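Local atomic coordinates of fructose-bisphosphate aldolase class I (Thermoproteus tenax, PDB entry 1W8S), a protein that belongs to the DeoC/LacD aldolase family, folds as a TIM barrel and holds 1,6-di-O-phosphono-beta-D-fructofuranose in a pocket. Residues E6-I11 and P74-L79; R10-R15 and A106-Y111; E100-G105 and F137-V142; D212-V217 and A248-G253. The protein carries 2 engineered substitutions. All coordinates share one frame; numbering follows the deposited sequence. Where two conformers were deposited one is given.

Contact 1 (E6-I11 and P74-L79); sequences EKFLRI and PLILKL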
loop_
_atom_site.group_PDB
_atom_site.type_symbol
_atom_site.label_atom_id
_atom_site.label_comp_id
_atom_site.label_asym_id
_atom_site.label_seq_id
_atom_site.Cartn_x
_atom_site.Cartn_y
_atom_site.Cartn_z
ATOM N N GLU E 6 -17.275 -30.050 -5.161
ATOM C CA GLU E 6 -17.882 -31.078 -6.011
ATOM C C GLU E 6 -17.496 -30.892 -7.479
ATOM O O GLU E 6 -17.263 -31.866 -8.155
ATOM C CB GLU E 6 -19.410 -31.132 -5.833
ATOM C CG GLU E 6 -19.834 -31.594 -4.439
ATOM C CD GLU E 6 -21.350 -31.596 -4.243
ATOM O OE1 GLU E 6 -22.078 -30.884 -4.988
ATOM O OE2 GLU E 6 -21.816 -32.325 -3.337
ATOM N N LYS E 7 -17.390 -29.654 -7.951
ATOM C CA LYS E 7 -16.953 -29.389 -9.319
ATOM C C LYS E 7 -15.492 -29.795 -9.520
ATOM O O LYS E 7 -15.139 -30.390 -10.548
ATOM C CB LYS E 7 -17.116 -27.907 -9.649
ATOM C CG LYS E 7 -16.770 -27.530 -11.062
ATOM C CD LYS E 7 -17.238 -26.122 -11.392
ATOM C CE LYS E 7 -17.363 -25.917 -12.874
ATOM N NZ LYS E 7 -17.144 -24.480 -13.266
ATOM N N PHE E 8 -14.652 -29.454 -8.536
ATOM C CA PHE E 8 -13.259 -29.865 -8.528
ATOM C C PHE E 8 -13.115 -31.395 -8.650
ATOM O O PHE E 8 -12.377 -31.884 -9.491
ATOM C CB PHE E 8 -12.548 -29.389 -7.284
ATOM C CG PHE E 8 -11.084 -29.681 -7.311
ATOM C CD1 PHE E 8 -10.207 -28.850 -8.004
ATOM C CD2 PHE E 8 -10.599 -30.851 -6.727
ATOM C CE1 PHE E 8 -8.847 -29.169 -8.075
ATOM C CE2 PHE E 8 -9.249 -31.173 -6.802
ATOM C CZ PHE E 8 -8.377 -30.338 -7.468
ATOM N N LEU E 9 -13.835 -32.133 -7.820
ATOM C CA LEU E 9 -13.771 -33.597 -7.835
ATOM C C LEU E 9 -14.255 -34.176 -9.147
ATOM O O LEU E 9 -13.714 -35.168 -9.622
ATOM C CB LEU E 9 -14.581 -34.147 -6.671
ATOM C CG LEU E 9 -14.013 -33.748 -5.292
ATOM C CD1 LEU E 9 -14.968 -34.113 -4.169
ATOM C CD2 LEU E 9 -12.684 -34.417 -5.063
ATOM N N ARG E 10 -15.274 -33.565 -9.752
ATOM C CA ARG E 10 -15.811 -34.067 -11.016
ATOM C C ARG E 10 -14.779 -33.939 -12.118
ATOM O O ARG E 10 -14.647 -34.830 -12.955
ATOM C CB ARG E 10 -17.067 -33.308 -11.448
ATOM C CG ARG E 10 -18.325 -33.695 -10.699
ATOM C CD ARG E 10 -19.605 -33.101 -11.302
ATOM N NE ARG E 10 -19.991 -31.854 -10.623
ATOM C CZ ARG E 10 -19.986 -30.647 -11.170
ATOM N NH1 ARG E 10 -20.358 -29.598 -10.444
ATOM N NH2 ARG E 10 -19.612 -30.471 -12.441
ATOM N N ILE E 11 -14.058 -32.823 -12.122
ATOM C CA ILE E 11 -13.128 -32.516 -13.206
ATOM C C ILE E 11 -11.790 -33.200 -12.987
ATOM O O ILE E 11 -11.229 -33.815 -13.918
ATOM C CB ILE E 11 -12.924 -30.988 -13.315
ATOM C CG1 ILE E 11 -14.243 -30.320 -13.748
ATOM C CG2 ILE E 11 -11.781 -30.647 -14.337
ATOM C CD1 ILE E 11 -14.213 -28.779 -13.639
ATOM N N PRO E 74 -7.329 -31.028 -18.239
ATOM C CA PRO E 74 -7.771 -29.891 -17.416
ATOM C C PRO E 74 -6.629 -29.071 -16.796
ATOM O O PRO E 74 -5.599 -29.595 -16.382
ATOM C CB PRO E 74 -8.610 -30.545 -16.330
ATOM C CG PRO E 74 -9.084 -31.840 -16.917
ATOM C CD PRO E 74 -8.026 -32.279 -17.880
ATOM N N LEU E 75 -6.830 -27.765 -16.742
ATOM C CA LEU E 75 -5.792 -26.829 -16.332
ATOM C C LEU E 75 -6.164 -26.166 -15.003
ATOM O O LEU E 75 -7.272 -25.694 -14.853
ATOM C CB LEU E 75 -5.638 -25.763 -17.404
ATOM C CG LEU E 75 -4.875 -24.496 -17.039
ATOM C CD1 LEU E 75 -3.426 -24.802 -16.777
ATOM C CD2 LEU E 75 -5.030 -23.474 -18.154
ATOM N N ILE E 76 -5.205 -26.152 -14.073
ATOM C CA ILE E 76 -5.235 -25.352 -12.874
ATOM C C ILE E 76 -4.244 -24.229 -13.131
ATOM O O ILE E 76 -3.052 -24.477 -13.340
ATOM C CB ILE E 76 -4.831 -26.168 -11.665
ATOM C CG1 ILE E 76 -5.746 -27.384 -11.530
ATOM C CG2 ILE E 76 -4.873 -25.310 -10.395
ATOM C CD1 ILE E 76 -5.438 -28.275 -10.324
ATOM N N LEU E 77 -4.753 -23.003 -13.195
ATOM C CA LEU E 77 -3.927 -21.806 -13.393
ATOM C C LEU E 77 -3.430 -21.311 -12.036
ATOM O O LEU E 77 -4.205 -20.893 -11.159
ATOM C CB LEU E 77 -4.712 -20.749 -14.129
ATOM C CG LEU E 77 -4.046 -19.603 -14.862
ATOM C CD1 LEU E 77 -2.942 -18.983 -14.081
ATOM C CD2 LEU E 77 -3.515 -20.114 -16.168
ATOM N N LYS E 78 -2.122 -21.463 -11.835
ATOM C CA LYS E 78 -1.416 -21.005 -10.656
ATOM C C LYS E 78 -1.260 -19.492 -10.749
ATOM O O LYS E 78 -0.548 -19.001 -11.630
ATOM C CB LYS E 78 -0.024 -21.647 -10.645
ATOM C CG LYS E 78 0.878 -21.239 -9.489
ATOM C CD LYS E 78 0.179 -21.387 -8.205
ATOM C CE LYS E 78 1.123 -21.231 -6.999
ATOM N NZ LYS E 78 2.231 -20.332 -7.217
ATOM N N LEU E 79 -1.976 -18.763 -9.902
ATOM C CA LEU E 79 -2.141 -17.311 -10.077
ATOM C C LEU E 79 -0.970 -16.490 -9.564
ATOM O O LEU E 79 -0.693 -15.433 -10.115
ATOM C CB LEU E 79 -3.422 -16.775 -9.411
ATOM C CG LEU E 79 -4.723 -17.376 -9.926
ATOM C CD1 LEU E 79 -5.810 -17.076 -8.918
ATOM C CD2 LEU E 79 -5.072 -16.796 -11.259
#
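I11 and P74 make the closer of two apolar touches through which helix 4-12 rests on P74 and on I76 of strand 75-81, and F8 with I76 makes the other. The fold is a TIM barrel, and this N-terminal helix lies across the end of the barrel where the parallel strands begin. I11 sets its CG2 branch 3.7 Å from P74 CB, the two side chains sliding past one another in opposite directions. Deeper in, F8 CE1 comes within 4.2 Å of I76 CD1. The methyl reaches the edge of the phenyl ring, near its plane, and the side chains cross at about a right angle, a single contact between two buried side chains.

Further packing and bonding surround these groups. I76 runs fully extended beyond CB (chi2 -179°), carrying CD1 out toward the helix, while its backbone is bonded to V58 and F60 of the neighbouring strand. The F8 ring is stacked with that of F12, one turn further along the same helix, and also leans on P140. On the same helix, K7 stretches its chain to D138, where NZ hydrogen-bonds the backbone O.

Contact 2 (R10-R15 and A106-Y111); sequences RIFARR and ASAVGY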
loop_
_atom_site.group_PDB
_atom_site.type_symbol
_atom_site.label_atom_id
_atom_site.label_comp_id
_atom_site.label_asym_id
_atom_site.label_seq_id
_atom_site.Cartn_x
_atom_site.Cartn_y
_atom_site.Cartn_z
ATOM N N ARG E 10 -15.274 -33.565 -9.752
ATOM C CA ARG E 10 -15.811 -34.067 -11.016
ATOM C C ARG E 10 -14.779 -33.939 -12.118
ATOM O O ARG E 10 -14.647 -34.830 -12.955
ATOM C CB ARG E 10 -17.067 -33.308 -11.448
ATOM C CG ARG E 10 -18.325 -33.695 -10.699
ATOM C CD ARG E 10 -19.605 -33.101 -11.302
ATOM N NE ARG E 10 -19.991 -31.854 -10.623
ATOM C CZ ARG E 10 -19.986 -30.647 -11.170
ATOM N NH1 ARG E 10 -20.358 -29.598 -10.444
ATOM N NH2 ARG E 10 -19.612 -30.471 -12.441
ATOM N N ILE E 11 -14.058 -32.823 -12.122
ATOM C CA ILE E 11 -13.128 -32.516 -13.206
ATOM C C ILE E 11 -11.790 -33.200 -12.987
ATOM O O ILE E 11 -11.229 -33.815 -13.918
ATOM C CB ILE E 11 -12.924 -30.988 -13.315
ATOM C CG1 ILE E 11 -14.243 -30.320 -13.748
ATOM C CG2 ILE E 11 -11.781 -30.647 -14.337
ATOM C CD1 ILE E 11 -14.213 -28.779 -13.639
ATOM N N PHE E 12 -11.289 -33.093 -11.761
ATOM C CA PHE E 12 -9.934 -33.519 -11.412
ATOM C C PHE E 12 -9.850 -34.851 -10.664
ATOM O O PHE E 12 -8.754 -35.338 -10.402
ATOM C CB PHE E 12 -9.237 -32.420 -10.610
ATOM C CG PHE E 12 -9.001 -31.154 -11.399
ATOM C CD1 PHE E 12 -7.954 -31.066 -12.282
ATOM C CD2 PHE E 12 -9.859 -30.065 -11.274
ATOM C CE1 PHE E 12 -7.745 -29.888 -13.005
ATOM C CE2 PHE E 12 -9.655 -28.895 -11.995
ATOM C CZ PHE E 12 -8.605 -28.810 -12.861
ATOM N N ALA E 13 -10.983 -35.429 -10.290
ATOM C CA ALA E 13 -10.955 -36.719 -9.594
ATOM C C ALA E 13 -12.112 -37.614 -9.989
ATOM O O ALA E 13 -12.811 -38.176 -9.148
ATOM C CB ALA E 13 -10.925 -36.513 -8.083
ATOM N N ARG E 14 -12.312 -37.746 -11.284
ATOM C CA ARG E 14 -13.379 -38.599 -11.810
ATOM C C ARG E 14 -13.258 -40.052 -11.380
ATOM O O ARG E 14 -14.268 -40.741 -11.249
ATOM C CB ARG E 14 -13.418 -38.517 -13.328
ATOM C CG ARG E 14 -12.191 -39.044 -14.032
ATOM C CD ARG E 14 -12.192 -38.806 -15.550
ATOM N NE ARG E 14 -12.252 -40.082 -16.229
ATOM C CZ ARG E 14 -11.221 -40.770 -16.726
ATOM N NH1 ARG E 14 -9.982 -40.280 -16.713
ATOM N NH2 ARG E 14 -11.460 -41.963 -17.285
ATOM N N ARG E 15 -12.030 -40.529 -11.176
ATOM C CA ARG E 15 -11.819 -41.918 -10.773
ATOM C C ARG E 15 -11.794 -42.084 -9.257
ATOM O O ARG E 15 -11.601 -43.194 -8.758
ATOM C CB ARG E 15 -10.552 -42.500 -11.423
ATOM C CG ARG E 15 -10.717 -42.793 -12.901
ATOM C CD ARG E 15 -9.431 -42.732 -13.698
ATOM N NE ARG E 15 -8.830 -41.402 -13.676
ATOM C CZ ARG E 15 -7.754 -41.057 -14.376
ATOM N NH1 ARG E 15 -7.295 -39.822 -14.310
ATOM N NH2 ARG E 15 -7.153 -41.945 -15.161
ATOM N N ALA E 106 -8.682 -22.251 -17.959
ATOM C CA ALA E 106 -8.563 -22.884 -16.645
ATOM C C ALA E 106 -9.877 -23.494 -16.207
ATOM O O ALA E 106 -10.919 -22.916 -16.447
ATOM C CB ALA E 106 -8.109 -21.861 -15.612
ATOM N N SER E 107 -9.807 -24.665 -15.567
ATOM C CA SER E 107 -10.933 -25.291 -14.865
ATOM C C SER E 107 -10.869 -25.103 -13.361
ATOM O O SER E 107 -11.814 -25.431 -12.645
ATOM C CB SER E 107 -10.937 -26.801 -15.104
ATOM O OG SER E 107 -11.226 -27.074 -16.439
ATOM N N ALA E 108 -9.728 -24.648 -12.878
ATOM C CA ALA E 108 -9.566 -24.203 -11.496
ATOM C C ALA E 108 -8.414 -23.209 -11.420
ATOM O O ALA E 108 -7.643 -23.027 -12.389
ATOM C CB ALA E 108 -9.288 -25.376 -10.598
ATOM N N VAL E 109 -8.305 -22.565 -10.269
ATOM C CA VAL E 109 -7.195 -21.670 -9.977
ATOM C C VAL E 109 -6.492 -22.103 -8.716
ATOM O O VAL E 109 -7.097 -22.685 -7.795
ATOM C CB VAL E 109 -7.600 -20.178 -9.872
ATOM C CG1 VAL E 109 -7.998 -19.633 -11.251
ATOM C CG2 VAL E 109 -8.701 -19.963 -8.855
ATOM N N GLY E 110 -5.206 -21.818 -8.687
ATOM C CA GLY E 110 -4.351 -22.101 -7.548
ATOM C C GLY E 110 -3.704 -20.861 -7.002
ATOM O O GLY E 110 -3.373 -19.924 -7.718
ATOM N N TYR E 111 -3.500 -20.850 -5.700
ATOM C CA TYR E 111 -2.884 -19.722 -5.012
ATOM C C TYR E 111 -2.079 -20.210 -3.801
ATOM O O TYR E 111 -2.609 -20.916 -2.934
ATOM C CB TYR E 111 -3.924 -18.681 -4.572
ATOM C CG TYR E 111 -3.342 -17.367 -4.094
ATOM C CD1 TYR E 111 -3.045 -16.360 -4.988
ATOM C CD2 TYR E 111 -3.110 -17.112 -2.717
ATOM C CE1 TYR E 111 -2.538 -15.127 -4.550
ATOM C CE2 TYR E 111 -2.592 -15.924 -2.285
ATOM C CZ TYR E 111 -2.283 -14.932 -3.196
ATOM O OH TYR E 111 -1.787 -13.744 -2.734
#
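F12 presses the far end of its ring against S107 and A108, and this is the tight half of the contact, with F12 and A108 both buried. CE2 lies 3.8 Å from A108 CB, and CZ lies 3.8 Å from S107 CB. Both beta carbons meet the ring at these two adjacent atoms, obliquely. With CG beside its own backbone N and anti to the carbonyl carbon (chi1 -65°), the ring reaches out from the last turn of helix 4-12 to S107 and A108 on the segment 106-111. Here helix 4-12 covers the N-terminal end of the TIM barrel, and F12 also packs on I76 of strand 75-81 and I20 of strand 18-22, spanning several strands at once.

The looser half is formed by I11 and S107, both only partly buried. I11 CG2 stands 4.0 Å from S107 CB, and I11 CD1 is scarcely farther from that same carbon. This CG2 also sits 3.6 Å above the plane of the F12 ring, offset toward its rim, so I11 covers part of one face of the ring. S107 turns its OG toward this half as well, 4.2 Å from I11 CG2.

Contact 3 (E100-G105 and F137-V142); sequences EAVSLG and FDLPLV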
loop_
_atom_site.group_PDB
_atom_site.type_symbol
_atom_site.label_atom_id
_atom_site.label_comp_id
_atom_site.label_asym_id
_atom_site.label_seq_id
_atom_site.Cartn_x
_atom_site.Cartn_y
_atom_site.Cartn_z
ATOM N N GLU E 100 -8.892 -13.623 -16.095
ATOM C CA GLU E 100 -7.960 -13.946 -17.164
ATOM C C GLU E 100 -7.728 -15.459 -17.221
ATOM O O GLU E 100 -7.574 -16.021 -18.300
ATOM C CB GLU E 100 -6.634 -13.236 -16.975
ATOM C CG GLU E 100 -6.702 -11.746 -17.210
ATOM C CD GLU E 100 -5.490 -11.032 -16.691
ATOM O OE1 GLU E 100 -5.365 -10.920 -15.462
ATOM O OE2 GLU E 100 -4.652 -10.620 -17.511
ATOM N N ALA E 101 -7.711 -16.111 -16.065
ATOM C CA ALA E 101 -7.593 -17.581 -15.995
ATOM C C ALA E 101 -8.721 -18.291 -16.752
ATOM O O ALA E 101 -8.495 -19.274 -17.473
ATOM C CB ALA E 101 -7.547 -18.032 -14.564
ATOM N N VAL E 102 -9.942 -17.792 -16.563
ATOM C CA VAL E 102 -11.068 -18.267 -17.299
ATOM C C VAL E 102 -10.821 -18.140 -18.791
ATOM O O VAL E 102 -10.990 -19.123 -19.528
ATOM C CB VAL E 102 -12.346 -17.533 -16.890
ATOM C CG1 VAL E 102 -13.474 -17.854 -17.855
ATOM C CG2 VAL E 102 -12.713 -17.972 -15.464
ATOM N N SER E 103 -10.370 -16.964 -19.232
ATOM C CA SER E 103 -10.042 -16.754 -20.650
ATOM C C SER E 103 -8.924 -17.697 -21.193
ATOM O O SER E 103 -8.916 -18.041 -22.375
ATOM C CB SER E 103 -9.667 -15.289 -20.918
ATOM O OG SER E 103 -9.344 -15.091 -22.302
ATOM N N LEU E 104 -8.038 -18.126 -20.306
ATOM C CA LEU E 104 -6.913 -18.997 -20.619
ATOM C C LEU E 104 -7.272 -20.500 -20.617
ATOM O O LEU E 104 -6.428 -21.352 -20.942
ATOM C CB LEU E 104 -5.755 -18.677 -19.653
ATOM C CG LEU E 104 -5.037 -17.350 -19.918
ATOM C CD1 LEU E 104 -4.020 -17.063 -18.864
ATOM C CD2 LEU E 104 -4.389 -17.323 -21.288
ATOM N N GLY E 105 -8.527 -20.811 -20.272
ATOM C CA GLY E 105 -9.059 -22.151 -20.335
ATOM C C GLY E 105 -8.945 -22.939 -19.051
ATOM O O GLY E 105 -9.112 -24.157 -19.054
ATOM N N PHE E 137 -16.877 -16.537 -10.819
ATOM C CA PHE E 137 -16.610 -17.204 -12.105
ATOM C C PHE E 137 -16.825 -18.728 -12.030
ATOM O O PHE E 137 -16.644 -19.414 -13.026
ATOM C CB PHE E 137 -15.194 -16.863 -12.569
ATOM C CG PHE E 137 -15.063 -15.445 -13.108
ATOM C CD1 PHE E 137 -15.422 -15.174 -14.410
ATOM C CD2 PHE E 137 -14.621 -14.380 -12.301
ATOM C CE1 PHE E 137 -15.316 -13.890 -14.911
ATOM C CE2 PHE E 137 -14.522 -13.088 -12.798
ATOM C CZ PHE E 137 -14.879 -12.838 -14.109
ATOM N N ASP E 138 -17.246 -19.223 -10.862
ATOM C CA ASP E 138 -17.494 -20.667 -10.612
ATOM C C ASP E 138 -16.276 -21.515 -11.017
ATOM O O ASP E 138 -16.420 -22.519 -11.712
ATOM C CB ASP E 138 -18.763 -21.106 -11.373
ATOM C CG ASP E 138 -19.476 -22.290 -10.720
ATOM O OD1 ASP E 138 -19.716 -22.288 -9.485
ATOM O OD2 ASP E 138 -19.827 -23.272 -11.388
ATOM N N LEU E 139 -15.085 -21.080 -10.607
ATOM C CA LEU E 139 -13.835 -21.826 -10.774
ATOM C C LEU E 139 -13.379 -22.261 -9.384
ATOM O O LEU E 139 -13.188 -21.395 -8.536
ATOM C CB LEU E 139 -12.772 -20.909 -11.382
ATOM C CG LEU E 139 -12.095 -21.359 -12.666
ATOM C CD1 LEU E 139 -13.098 -21.844 -13.673
ATOM C CD2 LEU E 139 -11.229 -20.269 -13.232
ATOM N N PRO E 140 -13.207 -23.567 -9.120
ATOM C CA PRO E 140 -12.673 -24.012 -7.829
ATOM C C PRO E 140 -11.324 -23.397 -7.493
ATOM O O PRO E 140 -10.523 -23.231 -8.371
ATOM C CB PRO E 140 -12.525 -25.519 -8.012
ATOM C CG PRO E 140 -13.508 -25.857 -9.079
ATOM C CD PRO E 140 -13.504 -24.703 -10.010
ATOM N N LEU E 141 -11.123 -23.052 -6.219
ATOM C CA LEU E 141 -9.883 -22.525 -5.698
ATOM C C LEU E 141 -9.106 -23.598 -4.980
ATOM O O LEU E 141 -9.619 -24.199 -4.029
ATOM C CB LEU E 141 -10.203 -21.393 -4.727
ATOM C CG LEU E 141 -9.057 -20.787 -3.941
ATOM C CD1 LEU E 141 -8.083 -20.126 -4.879
ATOM C CD2 LEU E 141 -9.643 -19.828 -2.884
ATOM N N VAL E 142 -7.879 -23.829 -5.439
ATOM C CA VAL E 142 -6.932 -24.728 -4.777
ATOM C C VAL E 142 -5.948 -23.851 -4.029
ATOM O O VAL E 142 -5.233 -23.046 -4.658
ATOM C CB VAL E 142 -6.164 -25.630 -5.779
ATOM C CG1 VAL E 142 -5.290 -26.683 -4.993
ATOM C CG2 VAL E 142 -7.098 -26.270 -6.756
#
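V102 and F137, whose CA atoms are 7.7 Å apart, stand near the C-terminal ends of two successive helices of the TIM barrel, 98-103 and 120-137. Each helix is finished by a Schellman motif with a residue of positive phi: G105 (phi 93°) on one side, D138 (phi 52°) on the other. In the first, G105 N bonds back to V102 O. After these turns the chain heads into strands 108-113 and 141-145, which are neighbours in the sheet, so the contact joins the two turns that lead from helices 98-103 and 120-137 into neighbouring strands.

One methyl does nearly all the touching. V102 CG2, anti to its own carbonyl carbon, points into the angle between F137 and L139. Its closest partner is L139 CD2 at 3.5 Å, a snug approach, and the L139 side chain adopts a chi1 of -124°, well away from a staggered value. On the other flank F137 CB lies 4.0 Å from V102 CG2, with the near side of the ring, CG and CD1, at similar range; the methyl meets this ring obliquely. A101 and L139 both also touch V109 of strand 108-113.

Between the segments the chemistry is wholly aliphatic and aromatic, so the fit rests on shape, and the turn at D138 brings L139 back beside F137, so that both face the V102 methyl.

Contact 4 (D212-V217 and A248-G253); sequences DFLKQV and AELVYG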
loop_
_atom_site.group_PDB
_atom_site.type_symbol
_atom_site.label_atom_id
_atom_site.label_comp_id
_atom_site.label_asym_id
_atom_site.label_seq_id
_atom_site.Cartn_x
_atom_site.Cartn_y
_atom_site.Cartn_z
ATOM N N ASP E 212 10.972 -45.082 -2.898
ATOM C CA ASP E 212 10.805 -44.186 -1.765
ATOM C C ASP E 212 9.574 -43.326 -2.046
ATOM O O ASP E 212 8.759 -43.126 -1.168
ATOM C CB ASP E 212 11.992 -43.238 -1.569
ATOM C CG ASP E 212 13.243 -43.913 -1.056
ATOM O OD1 ASP E 212 13.176 -44.996 -0.418
ATOM O OD2 ASP E 212 14.372 -43.417 -1.264
ATOM N N PHE E 213 9.462 -42.802 -3.269
ATOM C CA PHE E 213 8.297 -41.990 -3.629
ATOM C C PHE E 213 6.969 -42.746 -3.619
ATOM O O PHE E 213 5.961 -42.237 -3.139
ATOM C CB PHE E 213 8.462 -41.309 -4.984
ATOM C CG PHE E 213 7.450 -40.241 -5.201
ATOM C CD1 PHE E 213 7.409 -39.140 -4.357
ATOM C CD2 PHE E 213 6.490 -40.350 -6.204
ATOM C CE1 PHE E 213 6.433 -38.138 -4.525
ATOM C CE2 PHE E 213 5.511 -39.330 -6.370
ATOM C CZ PHE E 213 5.483 -38.265 -5.537
ATOM N N LEU E 214 6.956 -43.953 -4.166
ATOM C CA LEU E 214 5.737 -44.754 -4.191
ATOM C C LEU E 214 5.260 -45.058 -2.766
ATOM O O LEU E 214 4.068 -45.113 -2.510
ATOM C CB LEU E 214 5.964 -46.067 -4.972
ATOM C CG LEU E 214 6.030 -45.949 -6.496
ATOM C CD1 LEU E 214 6.516 -47.253 -7.128
ATOM C CD2 LEU E 214 4.675 -45.541 -7.081
ATOM N N LYS E 215 6.208 -45.259 -1.852
ATOM C CA LYS E 215 5.909 -45.546 -0.449
ATOM C C LYS E 215 5.316 -44.330 0.259
ATOM O O LYS E 215 4.446 -44.472 1.111
ATOM C CB LYS E 215 7.179 -46.026 0.286
ATOM C CG LYS E 215 7.570 -47.472 -0.020
ATOM C CD LYS E 215 8.335 -48.144 1.134
ATOM C CE LYS E 215 7.363 -48.883 2.088
ATOM N NZ LYS E 215 6.151 -48.022 2.425
ATOM N N GLN E 216 5.787 -43.132 -0.079
ATOM C CA GLN E 216 5.181 -41.916 0.433
ATOM C C GLN E 216 3.753 -41.761 -0.097
ATOM O O GLN E 216 2.847 -41.450 0.661
ATOM C CB GLN E 216 5.989 -40.671 0.045
ATOM C CG GLN E 216 7.337 -40.576 0.734
ATOM C CD GLN E 216 8.219 -39.449 0.192
ATOM O OE1 GLN E 216 7.992 -38.938 -0.907
ATOM N NE2 GLN E 216 9.226 -39.071 0.963
ATOM N N VAL E 217 3.570 -41.952 -1.402
ATOM C CA VAL E 217 2.253 -41.868 -2.013
ATOM C C VAL E 217 1.294 -42.897 -1.376
ATOM O O VAL E 217 0.134 -42.595 -1.116
ATOM C CB VAL E 217 2.327 -42.062 -3.541
ATOM C CG1 VAL E 217 0.908 -42.119 -4.147
ATOM C CG2 VAL E 217 3.103 -40.931 -4.173
ATOM N N ALA E 248 -0.140 -43.769 -11.587
ATOM C CA ALA E 248 -1.543 -43.848 -11.957
ATOM C C ALA E 248 -2.176 -45.156 -11.421
ATOM O O ALA E 248 -3.264 -45.117 -10.833
ATOM C CB ALA E 248 -1.701 -43.757 -13.493
ATOM N N GLU E 249 -1.489 -46.293 -11.582
ATOM C CA GLU E 249 -2.037 -47.551 -11.084
ATOM C C GLU E 249 -2.120 -47.579 -9.554
ATOM O O GLU E 249 -3.070 -48.131 -9.001
ATOM C CB GLU E 249 -1.260 -48.763 -11.532
ATOM C CG GLU E 249 -1.852 -50.009 -10.846
ATOM C CD GLU E 249 -1.674 -51.286 -11.587
ATOM O OE1 GLU E 249 -0.699 -51.372 -12.376
ATOM O OE2 GLU E 249 -2.519 -52.205 -11.344
ATOM N N LEU E 250 -1.126 -47.014 -8.872
ATOM C CA LEU E 250 -1.172 -46.957 -7.417
ATOM C C LEU E 250 -2.320 -46.078 -6.939
ATOM O O LEU E 250 -3.038 -46.450 -6.019
ATOM C CB LEU E 250 0.145 -46.440 -6.839
ATOM C CG LEU E 250 0.158 -46.308 -5.317
ATOM C CD1 LEU E 250 0.120 -47.663 -4.628
ATOM C CD2 LEU E 250 1.397 -45.542 -4.885
ATOM N N VAL E 251 -2.495 -44.920 -7.569
ATOM C CA VAL E 251 -3.444 -43.922 -7.075
ATOM C C VAL E 251 -4.864 -44.269 -7.514
ATOM O O VAL E 251 -5.782 -44.262 -6.695
ATOM C CB VAL E 251 -3.038 -42.472 -7.514
ATOM C CG1 VAL E 251 -4.145 -41.430 -7.217
ATOM C CG2 VAL E 251 -1.751 -42.051 -6.836
ATOM N N TYR E 252 -5.045 -44.588 -8.792
ATOM C CA TYR E 252 -6.390 -44.879 -9.312
ATOM C C TYR E 252 -6.792 -46.335 -9.050
ATOM O O TYR E 252 -7.978 -46.654 -8.948
ATOM C CB TYR E 252 -6.457 -44.625 -10.815
ATOM C CG TYR E 252 -6.015 -43.218 -11.213
ATOM C CD1 TYR E 252 -6.491 -42.088 -10.553
ATOM C CD2 TYR E 252 -5.146 -43.031 -12.288
ATOM C CE1 TYR E 252 -6.081 -40.836 -10.914
ATOM C CE2 TYR E 252 -4.742 -41.780 -12.670
ATOM C CZ TYR E 252 -5.203 -40.684 -11.978
ATOM O OH TYR E 252 -4.776 -39.443 -12.370
ATOM N N GLY E 253 -5.807 -47.208 -8.953
ATOM C CA GLY E 253 -6.067 -48.630 -8.769
ATOM C C GLY E 253 -6.367 -49.020 -7.341
ATOM O O GLY E 253 -7.085 -49.982 -7.099
#
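L250 drives its CD2 methyl between L214 and V217, joining segments of two nearly parallel helices of the TIM barrel's outer layer, 210-222 and 240-253. The axes of the short segments 212-217 and 248-253 come within 10.8 Å at their closest, at an angle of 9°, and the contact spans about one turn of each.

The apolar touches come first. L250 CD2 lies 3.5 Å from V217 CG1, the two side chains passing in opposite directions, and 3.9 Å from L214 CD2. L250 carries its CG anti to the backbone N (chi1 178°), which carries the branch across to the facing helix. V217 CG1 also lies 3.8 Å from V251 CG2, these two valines crossing at about a right angle. V217 thus sends one methyl to both partners, while its CG2 sits 3.6 Å over one face of the F213 ring in its own helix, offset toward the rim.

A second kind of touch is with the backbone: L250 CD2 approaches L214 O to 3.6 Å, a van der Waals contact of methyl against carbonyl.

Around these, V217 rests on I228 of strand 227-230 and V251 on I19 of strand 18-22, the pair where the barrel closes. With only alkyl groups and one carbonyl meeting across the gap, the helices are held together here by close fit and by burial of V217 and V251 against the strands, not by directional bonds.

How the contacts relate
Contacts 1 and 2 are practically one site, their centres 2 Å apart: both start from helix 4-12 and land on or just before neighbouring strands, 75-81 and 108-113. Contact 3 lies, centre to centre, 8 Å from contact 1 and 10 Å from contact 2, and joins the turns leading into strands 108-113 and 141-145. Its segments alternate with those of contact 2 along the chain. Together the three gather helix 4-12 and two helix-to-strand turns around three successive strands. Contact 4 comes last in sequence and sits across the barrel, its centre 29 Å from that of contact 3, on the opposite side of the chain's centre. It still touches contact 2, where R15 packs on Y252, so the segment following helix 4-12 meets the C-terminal helix.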